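Local coordinates for cytoplasmic protein (Cryptococcus neoformans var. grubii serotype A, PDB 7LPO) that probably hydrolyses steryl beta-glucosides as a family 5 glycoside hydrolase, splitting them into sterol and glucose, at residues Gln237-Ala248 with His408-His419. Residues are numbered along the deposited sequence; the frame is centred on the assembly and turned at random.
Sequences QDHFIDAVGELA and HWLAYSSRIRLH
Arg415 turns back along the flank of helix 237-248, towards its N-terminal end, and closes the outer side of this helix pair with a salt bridge to Asp242. Its CB lies 3.7 Å from CG2 of Ile241. CG touches the same methyl and, 4.0 Å away, CA of Gly245, where the lack of a side chain lets the arginine stem lie against the backbone. The chain then bends at chi2 (66°) and again at chi3 (50°), which brings the guanidinium back over Ile241, with CG2 beneath the centre of one face. At the tip, NH1 donates to Asp242 OD1 at 2.8 Å in a nearly straight bond that lies in the guanidinium plane but reaches the carboxylate on its anti side. NH2 is tied to the same oxygen through a water, so OD1 accepts two bonds and the guanidinium is restrained in its rotation.

Beneath this bridge, Ile241 is a knob in a hole formed by His408, Ala411, Tyr412 and Arg415, its CD1 3.8 Å from CB of Ala411. Towards the start of the segments, His408 ND1 donates to Gln237 OE1 (2.9 Å), the oxygen lying in the ring plane while the nitrogen stands above the carbonyl plane; the amide NE2 bonds to Phe215 O. The imidazole edge also meets Phe240, through CE1. Deeper in, CG1 of Val244 packs against Tyr412 CE1 and, at 4.0 Å, CD1 of Ile416.

The two helices run nearly parallel, their axes 9.0 Å apart at an angle of 20°, consistent with neighbouring outer helices of the TIM barrel expected for this family. Val244, Ala248, Tyr412 and Ile416 rest on Trp266 of strand 263-267, while helix 105-109 packs on helix 237-248 through His239 and Ala243, and helix 440-443 on helix 408-419 through Trp409.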
ATOM      1  N   GLN A 237      11.874   3.602 -16.593  1.00 14.43           N
ATOM      2  CA  GLN A 237      10.606   4.309 -16.422  1.00 14.38           C
ATOM      3  C   GLN A 237       9.692   4.100 -17.626  1.00 14.35           C
ATOM      4  O   GLN A 237       8.485   3.891 -17.466  1.00 14.31           O
ATOM      5  CB  GLN A 237      10.840   5.809 -16.193  1.00 14.40           C
ATOM      6  CG  GLN A 237      11.406   6.165 -14.828  1.00 14.42           C
ATOM      7  CD  GLN A 237      11.137   7.616 -14.423  1.00 15.45           C
ATOM      8  OE1 GLN A 237      10.064   8.170 -14.690  1.00 15.79           O
ATOM      9  NE2 GLN A 237      12.112   8.230 -13.756  1.00 14.99           N
ATOM     10  N   ASP A 238      10.246   4.151 -18.843  1.00 14.92           N
ATOM     11  CA  ASP A 238       9.421   3.986 -20.039  1.00 16.27           C
ATOM     12  C   ASP A 238       8.809   2.591 -20.109  1.00 15.57           C
ATOM     13  O   ASP A 238       7.661   2.431 -20.537  1.00 16.02           O
ATOM     14  CB  ASP A 238      10.245   4.253 -21.304  1.00 22.57           C
ATOM     15  CG  ASP A 238      10.553   5.722 -21.511  1.00 29.71           C
ATOM     16  OD1 ASP A 238      10.081   6.563 -20.721  1.00 33.54           O
ATOM     17  OD2 ASP A 238      11.286   6.042 -22.469  1.00 33.66           O
ATOM     18  N   HIS A 239       9.561   1.558 -19.726  1.00 14.35           N
ATOM     19  CA  HIS A 239       8.991   0.213 -19.781  1.00 15.68           C
ATOM     20  C   HIS A 239       7.908   0.037 -18.717  1.00 16.35           C
ATOM     21  O   HIS A 239       6.877  -0.599 -18.967  1.00 14.27           O
ATOM     22  CB  HIS A 239      10.092  -0.845 -19.633  1.00 15.38           C
ATOM     23  CG  HIS A 239      10.817  -1.141 -20.912  1.00 17.25           C
ATOM     24  ND1 HIS A 239      11.918  -0.422 -21.327  1.00 17.59           N
ATOM     25  CD2 HIS A 239      10.593  -2.070 -21.876  1.00 17.80           C
ATOM     26  CE1 HIS A 239      12.341  -0.894 -22.489  1.00 18.20           C
ATOM     27  NE2 HIS A 239      11.550  -1.891 -22.848  1.00 17.04           N
ATOM     28  N   PHE A 240       8.100   0.628 -17.535  1.00 14.30           N
ATOM     29  CA  PHE A 240       7.081   0.522 -16.492  1.00 14.27           C
ATOM     30  C   PHE A 240       5.815   1.276 -16.885  1.00 14.22           C
ATOM     31  O   PHE A 240       4.700   0.763 -16.747  1.00 16.23           O
ATOM     32  CB  PHE A 240       7.630   1.047 -15.162  1.00 14.28           C
ATOM     33  CG  PHE A 240       6.575   1.253 -14.110  1.00 14.25           C
ATOM     34  CD1 PHE A 240       5.980   0.170 -13.483  1.00 14.68           C
ATOM     35  CD2 PHE A 240       6.167   2.525 -13.763  1.00 14.23           C
ATOM     36  CE1 PHE A 240       4.996   0.362 -12.524  1.00 14.75           C
ATOM     37  CE2 PHE A 240       5.199   2.720 -12.812  1.00 14.45           C
ATOM     38  CZ  PHE A 240       4.614   1.642 -12.185  1.00 14.19           C
ATOM     39  N   ILE A 241       5.974   2.503 -17.382  1.00 14.24           N
ATOM     40  CA  ILE A 241       4.829   3.305 -17.797  1.00 16.50           C
ATOM     41  C   ILE A 241       4.139   2.675 -19.002  1.00 14.59           C
ATOM     42  O   ILE A 241       2.906   2.687 -19.103  1.00 16.68           O
ATOM     43  CB  ILE A 241       5.287   4.752 -18.075  1.00 15.88           C
ATOM     44  CG1 ILE A 241       5.774   5.387 -16.763  1.00 16.55           C
ATOM     45  CG2 ILE A 241       4.167   5.575 -18.699  1.00 16.42           C
ATOM     46  CD1 ILE A 241       6.421   6.755 -16.913  1.00 17.91           C
ATOM     47  N   ASP A 242       4.917   2.094 -19.921  1.00 14.20           N
ATOM     48  CA  ASP A 242       4.318   1.399 -21.059  1.00 14.27           C
ATOM     49  C   ASP A 242       3.517   0.188 -20.603  1.00 14.16           C
ATOM     50  O   ASP A 242       2.442  -0.093 -21.142  1.00 15.82           O
ATOM     51  CB  ASP A 242       5.398   0.952 -22.047  1.00 19.54           C
ATOM     52  CG  ASP A 242       5.873   2.073 -22.958  1.00 24.34           C
ATOM     53  OD1 ASP A 242       5.403   3.224 -22.796  1.00 26.23           O
ATOM     54  OD2 ASP A 242       6.738   1.800 -23.831  1.00 24.87           O
ATOM     55  N   ALA A 243       4.036  -0.567 -19.635  1.00 15.71           N
ATOM     56  CA  ALA A 243       3.340  -1.775 -19.214  1.00 14.96           C
ATOM     57  C   ALA A 243       2.020  -1.431 -18.544  1.00 17.76           C
ATOM     58  O   ALA A 243       0.978  -2.004 -18.883  1.00 19.15           O
ATOM     59  CB  ALA A 243       4.218  -2.600 -18.282  1.00 14.99           C
ATOM     60  N   VAL A 244       2.041  -0.502 -17.585  1.00 18.46           N
ATOM     61  CA  VAL A 244       0.789  -0.043 -16.988  1.00 17.06           C
ATOM     62  C   VAL A 244      -0.108   0.551 -18.063  1.00 16.06           C
ATOM     63  O   VAL A 244      -1.318   0.297 -18.098  1.00 14.75           O
ATOM     64  CB  VAL A 244       1.060   0.965 -15.854  1.00 18.06           C
ATOM     65  CG1 VAL A 244      -0.272   1.467 -15.248  1.00 19.27           C
ATOM     66  CG2 VAL A 244       1.938   0.334 -14.789  1.00 14.41           C
ATOM     67  N   GLY A 245       0.478   1.323 -18.978  1.00 19.33           N
ATOM     68  CA  GLY A 245      -0.311   1.926 -20.035  1.00 19.52           C
ATOM     69  C   GLY A 245      -1.002   0.904 -20.913  1.00 20.81           C
ATOM     70  O   GLY A 245      -2.096   1.156 -21.417  1.00 23.02           O
ATOM     71  N   GLU A 246      -0.387  -0.263 -21.097  1.00 17.60           N
ATOM     72  CA  GLU A 246      -1.013  -1.306 -21.904  1.00 19.86           C
ATOM     73  C   GLU A 246      -2.194  -1.938 -21.178  1.00 19.13           C
ATOM     74  O   GLU A 246      -3.188  -2.316 -21.811  1.00 21.02           O
ATOM     75  CB  GLU A 246       0.017  -2.373 -22.267  1.00 25.23           C
ATOM     76  CG  GLU A 246       1.002  -1.952 -23.327  1.00 30.04           C
ATOM     77  CD  GLU A 246       0.385  -1.896 -24.708  1.00 32.00           C
ATOM     78  OE1 GLU A 246      -0.474  -2.746 -25.024  1.00 32.69           O
ATOM     79  OE2 GLU A 246       0.762  -0.995 -25.478  1.00 32.43           O
ATOM     80  N   LEU A 247      -2.106  -2.077 -19.854  1.00 19.74           N
ATOM     81  CA  LEU A 247      -3.261  -2.550 -19.096  1.00 17.10           C
ATOM     82  C   LEU A 247      -4.409  -1.555 -19.205  1.00 19.14           C
ATOM     83  O   LEU A 247      -5.545  -1.934 -19.518  1.00 20.58           O
ATOM     84  CB  LEU A 247      -2.873  -2.775 -17.635  1.00 17.01           C
ATOM     85  CG  LEU A 247      -3.977  -3.157 -16.657  1.00 17.24           C
ATOM     86  CD1 LEU A 247      -4.715  -4.380 -17.170  1.00 18.00           C
ATOM     87  CD2 LEU A 247      -3.392  -3.412 -15.267  1.00 18.92           C
ATOM     88  N   ALA A 248      -4.121  -0.269 -18.961  1.00 15.89           N
ATOM     89  CA  ALA A 248      -5.148   0.765 -19.073  1.00 15.57           C
ATOM     90  C   ALA A 248      -5.770   0.770 -20.462  1.00 16.24           C
ATOM     91  O   ALA A 248      -6.997   0.795 -20.607  1.00 16.53           O
ATOM     92  CB  ALA A 248      -4.559   2.139 -18.755  1.00 15.32           C
ATOM     93  N   HIS A 408       8.700  11.853 -12.584  1.00 15.95           N
ATOM     94  CA  HIS A 408       8.149  10.561 -12.982  1.00 15.37           C
ATOM     95  C   HIS A 408       6.625  10.596 -12.965  1.00 17.25           C
ATOM     96  O   HIS A 408       5.967  10.011 -13.836  1.00 15.67           O
ATOM     97  CB  HIS A 408       8.659   9.447 -12.059  1.00 17.19           C
ATOM     98  CG  HIS A 408       7.808   8.214 -12.087  1.00 14.75           C
ATOM     99  ND1 HIS A 408       7.813   7.329 -13.143  1.00 14.75           N
ATOM    100  CD2 HIS A 408       6.886   7.749 -11.212  1.00 16.68           C
ATOM    101  CE1 HIS A 408       6.940   6.364 -12.910  1.00 14.72           C
ATOM    102  NE2 HIS A 408       6.374   6.589 -11.740  1.00 14.70           N
ATOM    103  N   TRP A 409       6.047  11.286 -11.979  1.00 14.25           N
ATOM    104  CA  TRP A 409       4.596  11.287 -11.838  1.00 15.92           C
ATOM    105  C   TRP A 409       3.914  12.024 -12.982  1.00 16.13           C
ATOM    106  O   TRP A 409       2.813  11.639 -13.392  1.00 17.72           O
ATOM    107  CB  TRP A 409       4.181  11.907 -10.508  1.00 14.20           C
ATOM    108  CG  TRP A 409       2.682  11.955 -10.377  1.00 14.16           C
ATOM    109  CD1 TRP A 409       1.870  10.968  -9.893  1.00 14.13           C
ATOM    110  CD2 TRP A 409       1.821  13.020 -10.780  1.00 15.50           C
ATOM    111  NE1 TRP A 409       0.561  11.362  -9.954  1.00 14.10           N
ATOM    112  CE2 TRP A 409       0.502  12.617 -10.501  1.00 16.61           C
ATOM    113  CE3 TRP A 409       2.035  14.277 -11.352  1.00 15.81           C
ATOM    114  CZ2 TRP A 409      -0.595  13.425 -10.771  1.00 16.29           C
ATOM    115  CZ3 TRP A 409       0.941  15.076 -11.625  1.00 16.72           C
ATOM    116  CH2 TRP A 409      -0.355  14.650 -11.330  1.00 17.21           C
ATOM    117  N   LEU A 410       4.542  13.077 -13.512  1.00 16.09           N
ATOM    118  CA  LEU A 410       3.971  13.761 -14.666  1.00 18.52           C
ATOM    119  C   LEU A 410       3.858  12.813 -15.850  1.00 18.33           C
ATOM    120  O   LEU A 410       2.793  12.711 -16.473  1.00 19.84           O
ATOM    121  CB  LEU A 410       4.806  14.980 -15.040  1.00 20.73           C
ATOM    122  CG  LEU A 410       4.960  16.043 -13.949  1.00 26.61           C
ATOM    123  CD1 LEU A 410       6.034  17.059 -14.404  1.00 30.76           C
ATOM    124  CD2 LEU A 410       3.667  16.759 -13.623  1.00 27.40           C
ATOM    125  N   ALA A 411       4.952  12.101 -16.161  1.00 18.12           N
ATOM    126  CA  ALA A 411       4.954  11.133 -17.257  1.00 18.84           C
ATOM    127  C   ALA A 411       3.937  10.024 -17.024  1.00 18.87           C
ATOM    128  O   ALA A 411       3.182   9.653 -17.932  1.00 21.79           O
ATOM    129  CB  ALA A 411       6.352  10.533 -17.433  1.00 18.74           C
ATOM    130  N   TYR A 412       3.919   9.461 -15.814  1.00 17.11           N
ATOM    131  CA  TYR A 412       2.973   8.391 -15.509  1.00 15.17           C
ATOM    132  C   TYR A 412       1.537   8.879 -15.653  1.00 14.86           C
ATOM    133  O   TYR A 412       0.724   8.259 -16.347  1.00 14.09           O
ATOM    134  CB  TYR A 412       3.224   7.858 -14.093  1.00 14.63           C
ATOM    135  CG  TYR A 412       2.198   6.852 -13.621  1.00 15.78           C
ATOM    136  CD1 TYR A 412       2.282   5.526 -14.000  1.00 14.79           C
ATOM    137  CD2 TYR A 412       1.132   7.232 -12.801  1.00 16.36           C
ATOM    138  CE1 TYR A 412       1.353   4.596 -13.583  1.00 15.11           C
ATOM    139  CE2 TYR A 412       0.186   6.297 -12.382  1.00 15.56           C
ATOM    140  CZ  TYR A 412       0.310   4.980 -12.782  1.00 16.15           C
ATOM    141  OH  TYR A 412      -0.600   4.026 -12.377  1.00 18.05           O
ATOM    142  N   SER A 413       1.210  10.004 -15.010  1.00 16.63           N
ATOM    143  CA  SER A 413      -0.178  10.455 -14.968  1.00 17.50           C
ATOM    144  C   SER A 413      -0.689  10.824 -16.361  1.00 17.39           C
ATOM    145  O   SER A 413      -1.859  10.585 -16.679  1.00 18.23           O
ATOM    146  CB  SER A 413      -0.315  11.630 -13.997  1.00 17.61           C
ATOM    147  OG  SER A 413       0.415  12.764 -14.426  1.00 20.51           O
ATOM    148  N   SER A 414       0.171  11.388 -17.210  1.00 16.43           N
ATOM    149  CA  SER A 414      -0.247  11.693 -18.575  1.00 18.97           C
ATOM    150  C   SER A 414      -0.630  10.430 -19.333  1.00 17.31           C
ATOM    151  O   SER A 414      -1.601  10.423 -20.098  1.00 18.48           O
ATOM    152  CB  SER A 414       0.862  12.428 -19.324  1.00 20.94           C
ATOM    153  OG  SER A 414       1.147  13.657 -18.700  1.00 24.28           O
ATOM    154  N   ARG A 415       0.131   9.351 -19.149  1.00 17.64           N
ATOM    155  CA  ARG A 415      -0.196   8.112 -19.842  1.00 18.69           C
ATOM    156  C   ARG A 415      -1.526   7.556 -19.363  1.00 18.02           C
ATOM    157  O   ARG A 415      -2.326   7.072 -20.169  1.00 19.60           O
ATOM    158  CB  ARG A 415       0.906   7.063 -19.649  1.00 21.73           C
ATOM    159  CG  ARG A 415       0.630   5.754 -20.403  1.00 25.36           C
ATOM    160  CD  ARG A 415       0.667   5.974 -21.924  1.00 28.56           C
ATOM    161  NE  ARG A 415       1.892   6.692 -22.262  1.00 31.65           N
ATOM    162  CZ  ARG A 415       3.063   6.102 -22.487  1.00 29.82           C
ATOM    163  NH1 ARG A 415       3.154   4.774 -22.456  1.00 25.61           N
ATOM    164  NH2 ARG A 415       4.134   6.840 -22.753  1.00 31.33           N
ATOM    165  N   ILE A 416      -1.776   7.608 -18.055  1.00 14.03           N
ATOM    166  CA  ILE A 416      -3.044   7.108 -17.523  1.00 14.00           C
ATOM    167  C   ILE A 416      -4.212   7.826 -18.185  1.00 13.99           C
ATOM    168  O   ILE A 416      -5.182   7.198 -18.620  1.00 16.71           O
ATOM    169  CB  ILE A 416      -3.092   7.266 -15.991  1.00 15.49           C
ATOM    170  CG1 ILE A 416      -2.092   6.319 -15.322  1.00 18.05           C
ATOM    171  CG2 ILE A 416      -4.525   7.082 -15.485  1.00 16.97           C
ATOM    172  CD1 ILE A 416      -2.385   4.851 -15.477  1.00 19.49           C
ATOM    173  N   ARG A 417      -4.131   9.158 -18.279  1.00 14.00           N
ATOM    174  CA  ARG A 417      -5.238   9.937 -18.825  1.00 21.21           C
ATOM    175  C   ARG A 417      -5.410   9.697 -20.322  1.00 19.80           C
ATOM    176  O   ARG A 417      -6.517   9.847 -20.850  1.00 17.71           O
ATOM    177  CB  ARG A 417      -5.020  11.425 -18.551  1.00 20.23           C
ATOM    178  CG  ARG A 417      -5.346  11.868 -17.111  1.00 20.37           C
ATOM    179  CD  ARG A 417      -6.779  12.397 -16.963  1.00 19.42           C
ATOM    180  NE  ARG A 417      -7.137  12.574 -15.556  1.00 15.47           N
ATOM    181  CZ  ARG A 417      -6.751  13.598 -14.807  1.00 15.56           C
ATOM    182  NH1 ARG A 417      -6.010  14.565 -15.324  1.00 17.99           N
ATOM    183  NH2 ARG A 417      -7.113  13.664 -13.537  1.00 13.98           N
ATOM    184  N   LEU A 418      -4.339   9.311 -21.016  1.00 20.84           N
ATOM    185  CA  LEU A 418      -4.452   9.014 -22.437  1.00 22.01           C
ATOM    186  C   LEU A 418      -5.457   7.898 -22.673  1.00 22.78           C
ATOM    187  O   LEU A 418      -6.244   7.951 -23.619  1.00 23.62           O
ATOM    188  CB  LEU A 418      -3.083   8.629 -22.993  1.00 23.54           C
ATOM    189  CG  LEU A 418      -2.985   8.399 -24.496  1.00 25.77           C
ATOM    190  CD1 LEU A 418      -3.393   9.663 -25.252  1.00 26.41           C
ATOM    191  CD2 LEU A 418      -1.577   7.971 -24.870  1.00 26.73           C
ATOM    192  N   HIS A 419      -5.450   6.881 -21.814  1.00 24.38           N
ATOM    193  CA  HIS A 419      -6.331   5.733 -21.965  1.00 24.98           C
ATOM    194  C   HIS A 419      -7.565   5.807 -21.077  1.00 22.85           C
ATOM    195  O   HIS A 419      -8.548   5.111 -21.347  1.00 24.24           O
ATOM    196  CB  HIS A 419      -5.557   4.443 -21.657  1.00 25.49           C
ATOM    197  CG  HIS A 419      -4.320   4.282 -22.481  1.00 26.43           C
ATOM    198  ND1 HIS A 419      -4.347   4.262 -23.858  1.00 26.28           N
ATOM    199  CD2 HIS A 419      -3.020   4.156 -22.127  1.00 26.91           C
ATOM    200  CE1 HIS A 419      -3.117   4.123 -24.317  1.00 26.93           C
ATOM    201  NE2 HIS A 419      -2.293   4.055 -23.287  1.00 27.27           N
TER
HETATM  202  O   HOH W   1       6.666   5.563 -22.115  1.00 34.90           O